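Local coordinates for protein actin depolymerization factor 2 (Plasmodium berghei, PDB 2XFA) that probably binds actin and, as an ADF/cofilin family member of the malaria parasite, promotes the disassembly and turnover of actin filaments, at residues T70-I75 / G100-K105; I92-W97 / F125-I130. All blocks are in the same frame, centred on the assembly; numbering follows the deposited sequence.

Contact 1. Residues T70-I75 / G100-K105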
loop_
_atom_site.group_PDB
_atom_site.type_symbol
_atom_site.label_atom_id
_atom_site.label_comp_id
_atom_site.label_asym_id
_atom_site.label_seq_id
_atom_site.Cartn_x
_atom_site.Cartn_y
_atom_site.Cartn_z
ATOM N N THR A 70 -3.344 11.720 -9.536
ATOM C CA THR A 70 -4.735 12.147 -9.541
ATOM C C THR A 70 -5.659 11.078 -8.963
ATOM O O THR A 70 -6.877 11.207 -9.053
ATOM C CB THR A 70 -5.227 12.380 -10.977
ATOM O OG1 THR A 70 -5.070 11.149 -11.693
ATOM C CG2 THR A 70 -4.452 13.510 -11.666
ATOM N N GLU A 71 -5.099 10.007 -8.415
ATOM C CA GLU A 71 -5.924 9.007 -7.757
ATOM C C GLU A 71 -5.335 8.358 -6.508
ATOM O O GLU A 71 -4.168 7.978 -6.480
ATOM C CB GLU A 71 -6.385 7.934 -8.725
ATOM C CG GLU A 71 -5.328 7.231 -9.489
ATOM C CD GLU A 71 -5.941 6.465 -10.643
ATOM O OE1 GLU A 71 -7.176 6.256 -10.608
ATOM O OE2 GLU A 71 -5.202 6.089 -11.582
ATOM N N CYS A 72 -6.186 8.211 -5.493
ATOM C CA CYS A 72 -5.826 7.529 -4.249
ATOM C C CYS A 72 -5.728 6.010 -4.385
ATOM O O CYS A 72 -6.480 5.385 -5.132
ATOM C CB CYS A 72 -6.831 7.889 -3.166
ATOM S SG CYS A 72 -6.952 9.642 -2.871
ATOM N N ARG A 73 -4.771 5.424 -3.664
ATOM C CA ARG A 73 -4.626 3.978 -3.567
ATOM C C ARG A 73 -4.253 3.528 -2.139
ATOM O O ARG A 73 -3.699 4.291 -1.378
ATOM C CB ARG A 73 -3.557 3.463 -4.530
ATOM C CG ARG A 73 -3.940 3.563 -6.037
ATOM C CD ARG A 73 -5.237 2.809 -6.317
ATOM N NE ARG A 73 -5.530 2.678 -7.748
ATOM C CZ ARG A 73 -6.410 3.429 -8.399
ATOM N NH1 ARG A 73 -7.071 4.378 -7.750
ATOM N NH2 ARG A 73 -6.625 3.239 -9.706
ATOM N N TYR A 74 -4.553 2.277 -1.803
ATOM C CA TYR A 74 -3.941 1.648 -0.637
ATOM C C TYR A 74 -2.923 0.673 -1.169
ATOM O O TYR A 74 -3.194 -0.078 -2.108
ATOM C CB TYR A 74 -4.969 0.851 0.169
ATOM C CG TYR A 74 -6.182 1.627 0.570
ATOM C CD1 TYR A 74 -6.069 2.752 1.356
ATOM C CD2 TYR A 74 -7.440 1.234 0.152
ATOM C CE1 TYR A 74 -7.189 3.460 1.751
ATOM C CE2 TYR A 74 -8.560 1.934 0.533
ATOM C CZ TYR A 74 -8.420 3.042 1.340
ATOM O OH TYR A 74 -9.525 3.743 1.733
ATOM N N ILE A 75 -1.744 0.679 -0.592
ATOM C CA ILE A 75 -0.747 -0.281 -0.999
ATOM C C ILE A 75 -0.297 -1.100 0.219
ATOM O O ILE A 75 -0.018 -0.543 1.281
ATOM C CB ILE A 75 0.479 0.445 -1.617
ATOM C CG1 ILE A 75 0.027 1.372 -2.766
ATOM C CG2 ILE A 75 1.516 -0.544 -2.098
ATOM C CD1 ILE A 75 0.158 2.838 -2.404
ATOM N N GLY A 100 -2.488 15.222 -3.952
ATOM C CA GLY A 100 -3.221 16.472 -3.934
ATOM C C GLY A 100 -4.168 16.692 -5.093
ATOM O O GLY A 100 -5.177 17.381 -4.928
ATOM N N LEU A 101 -3.865 16.110 -6.255
ATOM C CA LEU A 101 -4.688 16.340 -7.448
ATOM C C LEU A 101 -5.842 15.357 -7.578
ATOM O O LEU A 101 -6.564 15.362 -8.566
ATOM C CB LEU A 101 -3.833 16.331 -8.726
ATOM C CG LEU A 101 -3.034 17.616 -8.882
ATOM C CD1 LEU A 101 -2.204 17.584 -10.183
ATOM C CD2 LEU A 101 -4.005 18.817 -8.871
ATOM N N SER A 102 -5.995 14.488 -6.591
ATOM C CA SER A 102 -7.152 13.622 -6.560
ATOM C C SER A 102 -8.326 14.503 -6.134
ATOM O O SER A 102 -8.159 15.407 -5.312
ATOM C CB SER A 102 -6.907 12.472 -5.577
ATOM O OG SER A 102 -8.091 11.738 -5.372
ATOM N N LYS A 103 -9.500 14.271 -6.708
ATOM C CA LYS A 103 -10.680 15.063 -6.357
ATOM C C LYS A 103 -11.139 14.762 -4.932
ATOM O O LYS A 103 -10.966 13.644 -4.454
ATOM C CB LYS A 103 -11.814 14.807 -7.350
ATOM C CG LYS A 103 -12.290 13.368 -7.386
ATOM C CD LYS A 103 -13.111 13.097 -8.628
ATOM C CE LYS A 103 -12.282 13.328 -9.882
ATOM N NZ LYS A 103 -13.001 12.905 -11.117
ATOM N N PRO A 104 -11.738 15.762 -4.256
ATOM C CA PRO A 104 -12.078 15.698 -2.825
ATOM C C PRO A 104 -13.028 14.558 -2.515
ATOM O O PRO A 104 -12.828 13.851 -1.525
ATOM C CB PRO A 104 -12.780 17.033 -2.560
ATOM C CG PRO A 104 -12.438 17.912 -3.727
ATOM C CD PRO A 104 -12.250 16.990 -4.890
ATOM N N LYS A 105 -14.043 14.383 -3.356
ATOM C CA LYS A 105 -14.993 13.283 -3.218
ATOM C C LYS A 105 -14.261 11.956 -2.968
ATOM O O LYS A 105 -14.722 11.103 -2.207
ATOM C CB LYS A 105 -15.835 13.183 -4.490
ATOM C CG LYS A 105 -15.870 14.469 -5.332
ATOM C CD LYS A 105 -16.793 15.525 -4.712
ATOM C CE LYS A 105 -16.122 16.291 -3.566
ATOM N NZ LYS A 105 -17.055 16.667 -2.460
#
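Cys72 and Ser102 meet at the buried end of this contact, where the lead-in to strand 73-81 of the ADF-homology fold passes the loop that runs into helix 104-118. SG of Cys72 lies 3.5 Å from OG of Ser102, a van der Waals approach of two small polar groups. The serine hydroxyl gets there because OG is anti to its backbone N (chi1 171°). On the backbone, Ser102 CA makes a CA-H...O contact of 3.5 Å to the carbonyl O of Thr70, and Ser102 CB packs over the same peptide group. Tyr110 of the helix and the loop residues Ser98 and Pro99 pack against the Cys72 side chain, while the backbone N of Cys72 is hydrogen-bonded to OE2 of Glu106. The bonds of Arg73 do not cross to the loop: within 70-75, NH2 forms a salt bridge with Glu71 OE1 at 3.2 Å and NH1 a hydrogen bond with Cys72 O, while NE pairs with Asp45.

The outer end is much looser. Thr70 and Leu101 are both exposed, and their side chains meet at a slant through a single methyl, CG2 of Thr70 at 4.1 Å from CB of Leu101.

Contact 2. Residues I92-W97 / F125-I130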
loop_
_atom_site.group_PDB
_atom_site.type_symbol
_atom_site.label_atom_id
_atom_site.label_comp_id
_atom_site.label_asym_id
_atom_site.label_seq_id
_atom_site.Cartn_x
_atom_site.Cartn_y
_atom_site.Cartn_z
ATOM N N ILE A 92 5.911 -5.753 6.790
ATOM C CA ILE A 92 4.732 -5.406 6.016
ATOM C C ILE A 92 4.361 -3.956 6.245
ATOM O O ILE A 92 4.078 -3.557 7.368
ATOM C CB ILE A 92 3.542 -6.296 6.355
ATOM C CG1 ILE A 92 3.843 -7.748 5.981
ATOM C CG2 ILE A 92 2.314 -5.821 5.587
ATOM C CD1 ILE A 92 2.855 -8.720 6.595
ATOM N N TYR A 93 4.411 -3.155 5.186
ATOM C CA TYR A 93 4.021 -1.751 5.281
ATOM C C TYR A 93 2.654 -1.584 4.649
ATOM O O TYR A 93 2.364 -2.204 3.640
ATOM C CB TYR A 93 5.028 -0.861 4.551
ATOM C CG TYR A 93 6.262 -0.607 5.370
ATOM C CD1 TYR A 93 6.447 0.605 6.033
ATOM C CD2 TYR A 93 7.214 -1.602 5.544
ATOM C CE1 TYR A 93 7.581 0.832 6.812
ATOM C CE2 TYR A 93 8.344 -1.390 6.326
ATOM C CZ TYR A 93 8.526 -0.175 6.953
ATOM O OH TYR A 93 9.654 0.021 7.721
ATOM N N PHE A 94 1.835 -0.718 5.222
ATOM C CA PHE A 94 0.567 -0.361 4.613
ATOM C C PHE A 94 0.692 1.117 4.240
ATOM O O PHE A 94 1.085 1.926 5.065
ATOM C CB PHE A 94 -0.582 -0.550 5.599
ATOM C CG PHE A 94 -1.913 -0.154 5.051
ATOM C CD1 PHE A 94 -2.744 -1.101 4.478
ATOM C CD2 PHE A 94 -2.327 1.167 5.082
ATOM C CE1 PHE A 94 -3.991 -0.745 3.964
ATOM C CE2 PHE A 94 -3.572 1.539 4.561
ATOM C CZ PHE A 94 -4.404 0.585 4.003
ATOM N N ILE A 95 0.392 1.464 2.994
ATOM C CA ILE A 95 0.615 2.833 2.553
ATOM C C ILE A 95 -0.668 3.373 1.980
ATOM O O ILE A 95 -1.287 2.749 1.127
ATOM C CB ILE A 95 1.700 2.888 1.466
ATOM C CG1 ILE A 95 3.000 2.292 2.005
ATOM C CG2 ILE A 95 1.887 4.324 0.935
ATOM C CD1 ILE A 95 3.934 1.802 0.890
ATOM N N PHE A 96 -1.080 4.522 2.480
ATOM C CA PHE A 96 -2.226 5.207 1.934
ATOM C C PHE A 96 -1.687 6.344 1.065
ATOM O O PHE A 96 -1.187 7.368 1.567
ATOM C CB PHE A 96 -3.134 5.720 3.050
ATOM C CG PHE A 96 -4.280 6.582 2.576
ATOM C CD1 PHE A 96 -4.802 6.448 1.284
ATOM C CD2 PHE A 96 -4.850 7.512 3.433
ATOM C CE1 PHE A 96 -5.855 7.251 0.869
ATOM C CE2 PHE A 96 -5.903 8.320 3.021
ATOM C CZ PHE A 96 -6.415 8.193 1.753
ATOM N N TRP A 97 -1.770 6.126 -0.241
ATOM C CA TRP A 97 -1.386 7.129 -1.250
ATOM C C TRP A 97 -2.564 8.041 -1.501
ATOM O O TRP A 97 -3.620 7.605 -1.986
ATOM C CB TRP A 97 -1.020 6.426 -2.537
ATOM C CG TRP A 97 -0.759 7.330 -3.737
ATOM C CD1 TRP A 97 -1.383 7.254 -4.948
ATOM C CD2 TRP A 97 0.189 8.407 -3.848
ATOM N NE1 TRP A 97 -0.873 8.211 -5.823
ATOM C CE2 TRP A 97 0.077 8.940 -5.170
ATOM C CE3 TRP A 97 1.124 8.964 -2.981
ATOM C CZ2 TRP A 97 0.868 10.007 -5.630
ATOM C CZ3 TRP A 97 1.896 10.033 -3.426
ATOM C CH2 TRP A 97 1.758 10.545 -4.741
ATOM N N PHE A 125 3.557 -3.897 9.950
ATOM C CA PHE A 125 4.714 -3.350 10.647
ATOM C C PHE A 125 4.564 -1.849 10.804
ATOM O O PHE A 125 4.855 -1.300 11.854
ATOM C CB PHE A 125 5.998 -3.680 9.899
ATOM C CG PHE A 125 7.232 -3.277 10.622
ATOM C CD1 PHE A 125 7.827 -4.140 11.531
ATOM C CD2 PHE A 125 7.809 -2.043 10.395
ATOM C CE1 PHE A 125 8.957 -3.781 12.211
ATOM C CE2 PHE A 125 8.952 -1.674 11.077
ATOM C CZ PHE A 125 9.524 -2.545 11.993
ATOM N N LYS A 126 4.093 -1.173 9.766
ATOM C CA LYS A 126 3.840 0.257 9.883
ATOM C C LYS A 126 2.828 0.726 8.856
ATOM O O LYS A 126 2.829 0.280 7.707
ATOM C CB LYS A 126 5.131 1.059 9.738
ATOM C CG LYS A 126 4.990 2.484 10.195
ATOM C CD LYS A 126 6.346 3.080 10.469
ATOM C CE LYS A 126 6.239 4.372 11.243
ATOM N NZ LYS A 126 7.569 5.039 11.355
ATOM N N SER A 127 1.948 1.614 9.292
ATOM C CA SER A 127 0.962 2.204 8.404
ATOM C C SER A 127 1.396 3.643 8.103
ATOM O O SER A 127 1.788 4.375 9.019
ATOM C CB SER A 127 -0.399 2.180 9.076
ATOM O OG SER A 127 -1.359 2.753 8.211
ATOM N N LEU A 128 1.344 4.034 6.830
ATOM C CA LEU A 128 1.870 5.326 6.380
ATOM C C LEU A 128 0.852 6.072 5.542
ATOM O O LEU A 128 0.095 5.477 4.812
ATOM C CB LEU A 128 3.094 5.116 5.479
ATOM C CG LEU A 128 4.261 4.286 6.007
ATOM C CD1 LEU A 128 5.356 4.148 4.968
ATOM C CD2 LEU A 128 4.785 4.962 7.241
ATOM N N GLU A 129 0.866 7.387 5.628
ATOM C CA GLU A 129 0.097 8.196 4.715
ATOM C C GLU A 129 1.077 9.103 3.980
ATOM O O GLU A 129 1.897 9.791 4.620
ATOM C CB GLU A 129 -0.957 9.016 5.460
ATOM C CG GLU A 129 -1.865 9.853 4.536
ATOM C CD GLU A 129 -2.859 10.713 5.317
ATOM O OE1 GLU A 129 -3.587 10.164 6.180
ATOM O OE2 GLU A 129 -2.912 11.939 5.071
ATOM N N ILE A 130 0.993 9.062 2.654
ATOM C CA ILE A 130 1.809 9.885 1.763
ATOM C C ILE A 130 0.916 10.725 0.840
ATOM O O ILE A 130 0.068 10.215 0.117
ATOM C CB ILE A 130 2.734 9.020 0.897
ATOM C CG1 ILE A 130 3.652 8.178 1.782
ATOM C CG2 ILE A 130 3.569 9.899 -0.034
ATOM C CD1 ILE A 130 4.665 7.363 0.997
#
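Backbone hydrogen bonds between Ile92-Trp97 and Phe125-Ile130 join the two parallel strands of a beta-alpha-beta unit, with helix 104-118 as the crossover and strand 126-130 at the edge of the chain's mixed sheet. Phe94 and Phe96 each use both backbone groups: Phe94 N donates to Lys126 O (2.9 Å) and Phe94 O accepts from Leu128 N, while Phe96 N donates to Leu128 O (2.8 Å) and Phe96 O accepts from Ile130 N. At its start the ladder is bifurcated: Ile92 O accepts a short bond from Phe125 N (2.7 Å) and a weak one from Lys126 N. Some of these carbonyl oxygens also receive CA-H...O contacts, Lys126 O from Tyr93 CA and Phe94 O from Ser127 CA among them.

Side chains alternate between two faces. Phe94, Phe96, Ser127 and Glu129 share one; helix 104-118 packs on Phe94 and Phe96, while Glu129 is exposed. There Phe96 and Glu129 run alongside each other, the carboxylate turned 70° from the ring, and Ser127 OG sits 3.6 Å from Phe94 CD2 while hydrogen-bonded to Lys114 of the helix.

Tyr93, Ile95, Trp97, Lys126, Leu128 and Ile130 form the other face, which helix 137-146 covers through Leu141 and Ile144 on Leu128 and Ile145 on Tyr93. Leu128 CD1 reaches CD1 of Tyr93 at 3.9 Å, and the tyrosine ring also meets Lys126 CB. Phe125 lies side by side with Tyr93, the ring planes 44° apart. The extended Lys126 chain carries NZ to a salt bridge with the terminal carboxylate of Thr148. With chi1 at 173°, the Trp97 indole swings up to Ile130; NE1 bonds to Lys68 O, and Ile130 CG2 abuts the ring edge, in plane, 3.8 Å from CZ3.

Strands 73-81 and 89-97 are neighbours in the sheet and tie the two contacts together: Ile75 O and Ile95 N are 2.7 Å apart, a probable hydrogen bond, and Arg73 and Trp97 pair similarly. Contact 2 is the more central and extensive, a parallel strand pairing held by backbone bonds and padded with aromatic and aliphatic side chains between two helices. Contact 1, about 15 Å away between centres, lies nearer the periphery and joins loops by van der Waals and CA-H...O contacts. Helix 104-118 serves both, beginning at the loop of contact 1 and packing on the Phe94 and Phe96 face of contact 2, while Cys72 CB rests against Trp97 O.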